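Side-chain contact in subtilisin-like serine protease (Fervidobacterium pennivorans, PDB 1R6V), which breaks down keratin into peptides as a subtilisin-like serine protease, letting the bacterium grow on native feathers: residues E411-D416 with D434-G439. The protein carries 1 engineered substitution. Numbering follows the deposited sequence.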
loop_
_atom_site.group_PDB
_atom_site.type_symbol
_atom_site.label_atom_id
_atom_site.label_comp_id
_atom_site.label_asym_id
_atom_site.label_seq_id
_atom_site.Cartn_x
_atom_site.Cartn_y
_atom_site.Cartn_z
ATOM N N GLU A 411 -22.323 3.290 -4.042
ATOM C CA GLU A 411 -22.701 3.525 -2.658
ATOM C C GLU A 411 -24.050 4.227 -2.552
ATOM O O GLU A 411 -24.848 3.902 -1.675
ATOM C CB GLU A 411 -21.611 4.330 -1.955
ATOM C CG GLU A 411 -20.298 3.535 -1.802
ATOM C CD GLU A 411 -19.138 4.366 -1.294
ATOM O OE1 GLU A 411 -19.321 5.577 -1.027
ATOM O OE2 GLU A 411 -18.028 3.799 -1.168
ATOM N N ASN A 412 -24.311 5.161 -3.464
ATOM C CA ASN A 412 -25.576 5.886 -3.452
ATOM C C ASN A 412 -26.777 5.029 -3.836
ATOM O O ASN A 412 -27.910 5.365 -3.472
ATOM C CB ASN A 412 -25.519 7.095 -4.396
ATOM C CG ASN A 412 -24.582 8.180 -3.903
ATOM O OD1 ASN A 412 -24.187 8.196 -2.738
ATOM N ND2 ASN A 412 -24.233 9.105 -4.792
ATOM N N THR A 413 -26.545 3.925 -4.543
ATOM C CA THR A 413 -27.647 3.073 -4.982
ATOM C C THR A 413 -27.723 1.707 -4.321
ATOM O O THR A 413 -28.590 0.889 -4.667
ATOM C CB THR A 413 -27.626 2.874 -6.525
ATOM O OG1 THR A 413 -26.362 2.319 -6.933
ATOM C CG2 THR A 413 -27.840 4.197 -7.239
ATOM N N ALA A 414 -26.830 1.462 -3.365
ATOM C CA ALA A 414 -26.811 0.176 -2.670
ATOM C C ALA A 414 -28.073 -0.006 -1.851
ATOM O O ALA A 414 -28.649 0.959 -1.363
ATOM C CB ALA A 414 -25.587 0.076 -1.756
ATOM N N PHE A 415 -28.493 -1.254 -1.708
ATOM C CA PHE A 415 -29.678 -1.573 -0.936
ATOM C C PHE A 415 -29.256 -1.676 0.513
ATOM O O PHE A 415 -28.397 -2.488 0.877
ATOM C CB PHE A 415 -30.265 -2.895 -1.406
ATOM C CG PHE A 415 -31.426 -3.358 -0.590
ATOM C CD1 PHE A 415 -31.421 -4.621 -0.017
ATOM C CD2 PHE A 415 -32.506 -2.516 -0.366
ATOM C CE1 PHE A 415 -32.487 -5.044 0.774
ATOM C CE2 PHE A 415 -33.580 -2.925 0.426
ATOM C CZ PHE A 415 -33.567 -4.191 0.999
ATOM N N ASP A 416 -29.857 -0.828 1.340
ATOM C CA ASP A 416 -29.548 -0.797 2.757
ATOM C C ASP A 416 -30.409 -1.857 3.438
ATOM O O ASP A 416 -31.464 -1.546 3.986
ATOM C CB ASP A 416 -29.877 0.598 3.298
ATOM C CG ASP A 416 -29.696 0.702 4.787
ATOM O OD1 ASP A 416 -30.234 1.663 5.372
ATOM O OD2 ASP A 416 -29.024 -0.171 5.372
ATOM N N ASP A 434 -29.061 -2.734 -11.140
ATOM C CA ASP A 434 -30.188 -2.066 -11.761
ATOM C C ASP A 434 -30.335 -0.616 -11.307
ATOM O O ASP A 434 -30.505 0.274 -12.147
ATOM C CB ASP A 434 -31.501 -2.870 -11.591
ATOM C CG ASP A 434 -31.842 -3.207 -10.138
ATOM O OD1 ASP A 434 -31.070 -2.880 -9.216
ATOM O OD2 ASP A 434 -32.916 -3.827 -9.922
ATOM N N ALA A 435 -30.246 -0.369 -10.002
ATOM C CA ALA A 435 -30.355 0.993 -9.484
ATOM C C ALA A 435 -29.150 1.829 -9.916
ATOM O O ALA A 435 -29.283 3.006 -10.275
ATOM C CB ALA A 435 -30.471 0.982 -7.950
ATOM N N ALA A 436 -27.965 1.227 -9.901
ATOM C CA ALA A 436 -26.769 1.970 -10.303
ATOM C C ALA A 436 -26.830 2.379 -11.771
ATOM O O ALA A 436 -26.485 3.511 -12.130
ATOM C CB ALA A 436 -25.512 1.127 -10.051
ATOM N N LEU A 437 -27.288 1.469 -12.624
ATOM C CA LEU A 437 -27.336 1.752 -14.052
ATOM C C LEU A 437 -28.298 2.894 -14.385
ATOM O O LEU A 437 -28.119 3.589 -15.389
ATOM C CB LEU A 437 -27.717 0.486 -14.831
ATOM C CG LEU A 437 -27.513 0.505 -16.347
ATOM C CD1 LEU A 437 -26.048 0.746 -16.681
ATOM C CD2 LEU A 437 -27.980 -0.816 -16.908
ATOM N N GLN A 438 -29.313 3.080 -13.551
ATOM C CA GLN A 438 -30.279 4.155 -13.765
ATOM C C GLN A 438 -29.594 5.503 -13.653
ATOM O O GLN A 438 -29.968 6.465 -14.330
ATOM C CB GLN A 438 -31.415 4.077 -12.745
ATOM C CG GLN A 438 -32.338 2.898 -12.980
ATOM C CD GLN A 438 -33.570 2.950 -12.114
ATOM O OE1 GLN A 438 -34.259 3.966 -12.065
ATOM N NE2 GLN A 438 -33.861 1.853 -11.427
ATOM N N GLY A 439 -28.585 5.561 -12.795
ATOM C CA GLY A 439 -27.852 6.789 -12.602
ATOM C C GLY A 439 -28.739 7.889 -12.055
ATOM O O GLY A 439 -29.693 7.628 -11.322
#
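Thr413 meets the backbone and methyl groups of Ala435 and Ala436. The contact is van der Waals packing, with no hydrogen bond from one segment to the other. Thr413 CB lies 3.7 Å from the methyl carbon Ala435 CB. Ala435 CB also reaches the backbone of Thr413, at 3.8 Å from Thr413 O. The methyl Thr413 CG2 rests against the peptide group that links the two alanines, 3.6 Å from Ala435 O. The hydroxyl branch sits on the next residue: Thr413 OG1 is 3.4 Å from both Ala436 CA and Ala436 CB.

The small alanine methyls let the backbones come close, with Thr413 CA and Ala436 CA 5.5 Å apart. The contact joins helix 403-413, near its C-terminal end, to helix 433-438 of the subtilisin-like catalytic domain. Both follow helix 380-397, whose first turn holds Ser381, the probable active-site serine. Ala436 also touches Leu394 of that helix, and Leu437, facing away from Thr413, packs on Leu394 and on Leu147 of helix 145-150. The site lies away from the catalytic and calcium sites.

The polar bond of Thr413 runs back into its own helix. With OG1 between the backbone N and the carbonyl carbon (chi1 57°), the hydroxyl bonds to Leu409 O, one turn earlier. This fixes the rotation of the side chain and sets CG2 beside the backbone N, against the Ala435 carbonyl. A glycine in its place would probably open a gap over Ala435 and Ala436 and cost Leu409 O its hydroxyl partner.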